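Local coordinates for protein ferritin (Mycoplasma penetrans, PDB 7DIE) that probably oxidises and stores iron as a 24-subunit ferritin cage, with ferric ions bound within its four-helix subunits, at residues Val22-Cys25 with Ala26-Tyr30; Glu107-Lys110 with Asn111-Ile115. All blocks are in the same frame, centred on the assembly; numbering follows the deposited sequence. Where two conformers were deposited one is given.

Interactions 1 and 2 each lie within one helix and pair residues about one turn apart, on two different helices of the same ferritin bundle, with centres about 17 Å apart. Val22-Tyr30 sits near the centre of the folded subunit on helix 10-39 and is largely buried; Glu107-Ile115 lies farther out on helix 91-118 and is only partly buried. The two contacts touch at Val22 CG2 and Ser108 OG, 3.9 Å apart. In interaction 1 a leucine packs against an amide, and the Glu23 carboxylate hydrogen-bonds the iron ligand His60. Interaction 2 joins a threonine hydroxyl to the backbone and includes a loose lysine-glutamate pair beside a neighbouring subunit.

Interaction 1: Val22-Cys25 with Ala26-Tyr30; sequences VELC and AANLY
Leu24 and Asn28, one helical turn apart, bring their side chains together at an oblique angle. Starting at the root of Asn28, CB rests 3.3 Å from Leu24 O, the same carbonyl that accepts the Asn28 backbone N at 2.8 Å in a nearly straight bond (N-H...O 172°). CG lies anti to its own carbonyl carbon, chi1 -76°, which keeps the amide close to the backbone N and over the preceding turn. At the tip, Asn28 ND2 meets Leu24 CG at 3.7 Å, while Asn28 OD1 faces Leu24 CD1 at 3.8 Å. Although Asn28 ND2 is 3.4 Å from Leu24 O, the angle is too poor for a hydrogen bond; the amide donates instead to Ser81 O, tying the long connection between helices 43-70 and 91-118 to helix 10-39, the first long helix of the ferritin four-helix bundle. Leu24 and Asn28 also pack on Asn28 and Leu24, respectively, of a neighbouring subunit, so the same pair contributes to a subunit interface.

The same i to i+4 pattern of backbone bonds joins Ala27 N to Glu23 O at 2.9 Å and Leu29 N to Cys25 O at 2.8 Å. Of the two alanines, Ala27 sets its CB 4.4 Å from Leu24 CD1, a loose apolar contact on the flank of the leucine, and Ala26 rests its methyl against Glu23 O. The Glu23 carboxylate is held by Lys56 through OE1 and by His19 and the iron ligand His60 through OE2, which makes Glu23 a second-shell residue whose bond to His60 ND1 would steady that imidazole.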
ATOM      1  N   VAL A  22     -13.885  37.380 -34.501  1.00 25.96           N
ATOM      2  CA  VAL A  22     -15.288  36.998 -34.344  1.00 22.70           C
ATOM      3  C   VAL A  22     -15.477  36.143 -33.094  1.00 25.63           C
ATOM      4  O   VAL A  22     -16.465  36.307 -32.355  1.00 26.48           O
ATOM      5  CB  VAL A  22     -15.790  36.282 -35.610  1.00 25.55           C
ATOM      6  CG1 VAL A  22     -17.186  35.695 -35.375  1.00 27.40           C
ATOM      7  CG2 VAL A  22     -15.807  37.262 -36.800  1.00 26.97           C
ATOM      8  N   GLU A  23     -14.543  35.221 -32.823  1.00 26.51           N
ATOM      9  CA  GLU A  23     -14.633  34.455 -31.569  1.00 24.55           C
ATOM     10  C   GLU A  23     -14.466  35.361 -30.351  1.00 27.01           C
ATOM     11  O   GLU A  23     -15.123  35.162 -29.318  1.00 27.38           O
ATOM     12  CB  GLU A  23     -13.576  33.347 -31.539  1.00 25.36           C
ATOM     13  CG  GLU A  23     -13.660  32.350 -32.710  1.00 25.05           C
ATOM     14  CD  GLU A  23     -14.600  31.184 -32.425  1.00 28.04           C
ATOM     15  OE1 GLU A  23     -15.451  31.294 -31.507  1.00 26.57           O
ATOM     16  OE2 GLU A  23     -14.479  30.152 -33.122  1.00 27.83           O
ATOM     17  N   LEU A  24     -13.569  36.346 -30.442  1.00 25.20           N
ATOM     18  CA  LEU A  24     -13.395  37.300 -29.352  1.00 24.88           C
ATOM     19  C   LEU A  24     -14.611  38.205 -29.220  1.00 28.88           C
ATOM     20  O   LEU A  24     -14.987  38.598 -28.112  1.00 26.53           O
ATOM     21  CB  LEU A  24     -12.125  38.135 -29.586  1.00 24.81           C
ATOM     22  CG  LEU A  24     -11.833  39.274 -28.601  1.00 26.69           C
ATOM     23  CD1 LEU A  24     -11.791  38.749 -27.158  1.00 27.76           C
ATOM     24  CD2 LEU A  24     -10.507  39.982 -28.986  1.00 26.22           C
ATOM     25  N   CYS A  25     -15.240  38.557 -30.342  1.00 28.15           N
ATOM     26  CA  CYS A  25     -16.457  39.349 -30.243  1.00 29.24           C
ATOM     27  C   CYS A  25     -17.510  38.580 -29.456  1.00 26.47           C
ATOM     28  O   CYS A  25     -18.180  39.139 -28.574  1.00 27.06           O
ATOM     29  CB  CYS A  25     -16.956  39.710 -31.650  1.00 30.14           C
ATOM     30  SG  CYS A  25     -18.432  40.751 -31.654  1.00 30.26           S
ATOM     31  N   ALA A  26     -17.611  37.272 -29.711  1.00 25.12           N
ATOM     32  CA  ALA A  26     -18.531  36.415 -28.971  1.00 27.24           C
ATOM     33  C   ALA A  26     -18.164  36.370 -27.498  1.00 28.60           C
ATOM     34  O   ALA A  26     -19.031  36.519 -26.632  1.00 29.14           O
ATOM     35  CB  ALA A  26     -18.535  35.003 -29.567  1.00 27.69           C
ATOM     36  N   ALA A  27     -16.876  36.165 -27.195  1.00 26.69           N
ATOM     37  CA  ALA A  27     -16.428  36.159 -25.800  1.00 27.60           C
ATOM     38  C   ALA A  27     -16.793  37.464 -25.113  1.00 28.60           C
ATOM     39  O   ALA A  27     -17.361  37.464 -24.013  1.00 26.95           O
ATOM     40  CB  ALA A  27     -14.911  35.934 -25.725  1.00 28.19           C
ATOM     41  N   ASN A  28     -16.455  38.588 -25.755  1.00 27.01           N
ATOM     42  CA  ASN A  28     -16.773  39.907 -25.217  1.00 26.11           C
ATOM     43  C   ASN A  28     -18.264  40.070 -24.983  1.00 32.63           C
ATOM     44  O   ASN A  28     -18.678  40.617 -23.957  1.00 29.57           O
ATOM     45  CB  ASN A  28     -16.263  40.997 -26.167  1.00 27.64           C
ATOM     46  CG  ASN A  28     -14.762  41.185 -26.068  1.00 31.60           C
ATOM     47  OD1 ASN A  28     -14.171  40.870 -25.036  1.00 27.87           O
ATOM     48  ND2 ASN A  28     -14.137  41.716 -27.129  1.00 27.34           N
ATOM     49  N   LEU A  29     -19.085  39.633 -25.937  1.00 27.18           N
ATOM     50  CA  LEU A  29     -20.532  39.708 -25.742  1.00 25.64           C
ATOM     51  C   LEU A  29     -20.975  38.840 -24.572  1.00 26.74           C
ATOM     52  O   LEU A  29     -21.783  39.271 -23.732  1.00 28.13           O
ATOM     53  CB  LEU A  29     -21.268  39.305 -27.029  1.00 28.71           C
ATOM     54  CG  LEU A  29     -22.791  39.295 -26.826  1.00 31.11           C
ATOM     55  CD1 LEU A  29     -23.337  40.716 -26.592  1.00 30.05           C
ATOM     56  CD2 LEU A  29     -23.520  38.614 -27.975  1.00 31.74           C
ATOM     57  N   TYR A  30     -20.433  37.620 -24.471  1.00 26.85           N
ATOM     58  CA  TYR A  30     -20.888  36.707 -23.418  1.00 28.79           C
ATOM     59  C   TYR A  30     -20.515  37.219 -22.030  1.00 26.88           C
ATOM     60  O   TYR A  30     -21.292  37.064 -21.076  1.00 24.44           O
ATOM     61  CB  TYR A  30     -20.332  35.289 -23.654  1.00 25.99           C
ATOM     62  CG  TYR A  30     -20.809  34.685 -24.963  1.00 28.54           C
ATOM     63  CD1 TYR A  30     -21.974  35.151 -25.573  1.00 28.93           C
ATOM     64  CD2 TYR A  30     -20.084  33.677 -25.614  1.00 27.09           C
ATOM     65  CE1 TYR A  30     -22.417  34.624 -26.792  1.00 28.27           C
ATOM     66  CE2 TYR A  30     -20.521  33.140 -26.835  1.00 28.88           C
ATOM     67  CZ  TYR A  30     -21.694  33.630 -27.416  1.00 31.65           C
ATOM     68  OH  TYR A  30     -22.154  33.136 -28.620  1.00 30.41           O
TER

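Interaction 2: Glu107-Lys110 with Asn111-Ile115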
ATOM      1  N   GLU A 107     -21.176  30.909 -38.925  1.00 27.36           N
ATOM      2  CA  GLU A 107     -21.060  31.301 -40.336  1.00 30.42           C
ATOM      3  C   GLU A 107     -19.639  31.726 -40.681  1.00 32.30           C
ATOM      4  O   GLU A 107     -19.151  31.443 -41.784  1.00 31.37           O
ATOM      5  CB  GLU A 107     -22.061  32.408 -40.665  1.00 33.15           C
ATOM      6  CG  GLU A 107     -23.488  31.863 -40.803  1.00 48.89           C
ATOM      7  CD  GLU A 107     -23.573  30.561 -41.629  1.00 61.84           C
ATOM      8  OE1 GLU A 107     -23.934  29.483 -41.053  1.00 35.90           O
ATOM      9  OE2 GLU A 107     -23.290  30.634 -42.855  1.00 48.40           O
ATOM     10  N   SER A 108     -18.960  32.409 -39.754  1.00 26.28           N
ATOM     11  CA  SER A 108     -17.547  32.733 -39.939  1.00 27.74           C
ATOM     12  C   SER A 108     -16.696  31.475 -40.123  1.00 30.55           C
ATOM     13  O   SER A 108     -15.877  31.397 -41.049  1.00 29.93           O
ATOM     14  CB  SER A 108     -17.046  33.562 -38.753  1.00 28.91           C
ATOM     15  OG  SER A 108     -15.763  34.068 -39.030  1.00 28.29           O
ATOM     16  N   VAL A 109     -16.856  30.484 -39.238  1.00 25.30           N
ATOM     17  CA  VAL A 109     -16.150  29.212 -39.418  1.00 23.19           C
ATOM     18  C   VAL A 109     -16.362  28.675 -40.832  1.00 24.42           C
ATOM     19  O   VAL A 109     -15.412  28.286 -41.523  1.00 27.36           O
ATOM     20  CB  VAL A 109     -16.607  28.181 -38.368  1.00 23.35           C
ATOM     21  CG1 VAL A 109     -16.059  26.787 -38.720  1.00 24.40           C
ATOM     22  CG2 VAL A 109     -16.151  28.605 -36.969  1.00 25.39           C
ATOM     23  N   LYS A 110     -17.618  28.618 -41.268  1.00 26.34           N
ATOM     24  CA  LYS A 110     -17.909  28.053 -42.580  1.00 26.51           C
ATOM     25  C   LYS A 110     -17.210  28.839 -43.685  1.00 33.03           C
ATOM     26  O   LYS A 110     -16.695  28.248 -44.645  1.00 30.41           O
ATOM     27  CB  LYS A 110     -19.422  28.022 -42.810  1.00 30.12           C
ATOM     28  CG  LYS A 110     -19.878  27.323 -44.094  1.00 37.36           C
ATOM     29  CD  LYS A 110     -21.411  27.298 -44.154  1.00 46.20           C
ATOM     30  CE  LYS A 110     -21.955  26.421 -45.266  1.00 58.51           C
ATOM     31  NZ  LYS A 110     -21.430  26.815 -46.594  1.00 50.02           N
ATOM     32  N   ASN A 111     -17.177  30.174 -43.567  0.51 32.27           N
ATOM     33  CA  ASN A 111     -16.552  30.998 -44.602  0.51 29.00           C
ATOM     34  C   ASN A 111     -15.057  30.727 -44.694  0.51 28.89           C
ATOM     35  O   ASN A 111     -14.521  30.508 -45.786  0.51 27.83           O
ATOM     36  CB  ASN A 111     -16.796  32.486 -44.335  0.51 29.80           C
ATOM     37  CG  ASN A 111     -16.358  33.367 -45.498  0.51 33.54           C
ATOM     38  OD1 ASN A 111     -16.763  33.142 -46.641  0.51 33.55           O
ATOM     39  ND2 ASN A 111     -15.520  34.361 -45.217  0.51 32.85           N
ATOM     40  N   VAL A 112     -14.363  30.751 -43.554  1.00 28.16           N
ATOM     41  CA  VAL A 112     -12.925  30.489 -43.570  1.00 28.03           C
ATOM     42  C   VAL A 112     -12.652  29.080 -44.069  1.00 26.46           C
ATOM     43  O   VAL A 112     -11.699  28.840 -44.820  1.00 30.40           O
ATOM     44  CB  VAL A 112     -12.310  30.709 -42.171  1.00 30.15           C
ATOM     45  CG1 VAL A 112     -10.793  30.476 -42.242  1.00 29.47           C
ATOM     46  CG2 VAL A 112     -12.621  32.127 -41.665  1.00 33.83           C
ATOM     47  N   THR A 113     -13.481  28.124 -43.658  1.00 24.26           N
ATOM     48  CA  THR A 113     -13.289  26.752 -44.102  1.00 23.14           C
ATOM     49  C   THR A 113     -13.428  26.660 -45.616  1.00 29.57           C
ATOM     50  O   THR A 113     -12.560  26.112 -46.303  1.00 26.01           O
ATOM     51  CB  THR A 113     -14.302  25.841 -43.402  1.00 25.40           C
ATOM     52  OG1 THR A 113     -14.066  25.880 -41.986  1.00 25.58           O
ATOM     53  CG2 THR A 113     -14.176  24.406 -43.909  1.00 25.81           C
ATOM     54  N   GLU A 114     -14.510  27.223 -46.156  1.00 25.49           N
ATOM     55  CA  GLU A 114     -14.754  27.131 -47.590  1.00 27.32           C
ATOM     56  C   GLU A 114     -13.677  27.860 -48.392  1.00 27.64           C
ATOM     57  O   GLU A 114     -13.163  27.332 -49.387  1.00 28.86           O
ATOM     58  CB  GLU A 114     -16.131  27.699 -47.915  1.00 28.30           C
ATOM     59  CG  GLU A 114     -16.459  27.597 -49.390  1.00 30.90           C
ATOM     60  CD  GLU A 114     -17.838  28.149 -49.730  1.00 45.74           C
ATOM     61  OE1 GLU A 114     -18.265  27.970 -50.887  1.00 44.01           O
ATOM     62  OE2 GLU A 114     -18.497  28.740 -48.848  1.00 47.06           O
ATOM     63  N   ILE A 115     -13.332  29.082 -47.982  1.00 25.37           N
ATOM     64  CA  ILE A 115     -12.370  29.859 -48.756  1.00 26.72           C
ATOM     65  C   ILE A 115     -10.984  29.236 -48.665  1.00 28.28           C
ATOM     66  O   ILE A 115     -10.252  29.188 -49.655  1.00 27.12           O
ATOM     67  CB  ILE A 115     -12.368  31.342 -48.320  1.00 28.99           C
ATOM     68  CG1 ILE A 115     -13.761  31.962 -48.460  1.00 34.71           C
ATOM     69  CG2 ILE A 115     -11.365  32.166 -49.146  1.00 31.28           C
ATOM     70  CD1 ILE A 115     -14.431  31.664 -49.781  1.00 42.18           C
TER
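Thr113 lies alongside Val109, both side chains pointing the same way, and its OG1 comes within 3.9 Å of Val109 CG1. The hydroxyl also reaches back along the helix to donate to Val109 O at 2.8 Å. With OG1 beside its own backbone N, chi1 -62°, it approaches from above the carbonyl plane, 43° out of it. Thr113 N takes a straighter path to the same oxygen at 2.9 Å, so Val109 O is gripped by two donors from one residue.

The buried hydroxyl is thereby satisfied inside its own helix, while the threonine packs on Phe125, Met128 and Val132 of helix 122-150, seating helix 91-118 against that partner in the ferritin bundle. Ser108 OG is hydrogen-bonded to His19 ND1 of helix 10-39, and because His19 in turn bonds Glu23, Ser108 belongs to a polar chain leading toward the iron ligand His60.

Val112 CG2 packs 3.4 Å from Ser108 O, which also accepts Val112 N at 3.0 Å. Farther round the helix, Lys110 and Glu114 run side by side. The lysine is extended as far as CE and then bends, chi4 -56°, which leaves NZ 4.2 Å from Glu114 OE2, beyond a salt bridge. In a neighbouring subunit, Phe122 packs on both Thr113 and Glu114, while Lys120 accepts a weak hydrogen bond from Lys110 NZ at its backbone O and forms a long, weak ion pair with Glu114 OE1 through its NZ. The long ion pair and the weak lysine-to-carbonyl bond probably contribute only modestly, whereas the OG1 bond to Val109 O holds chi1 of Thr113.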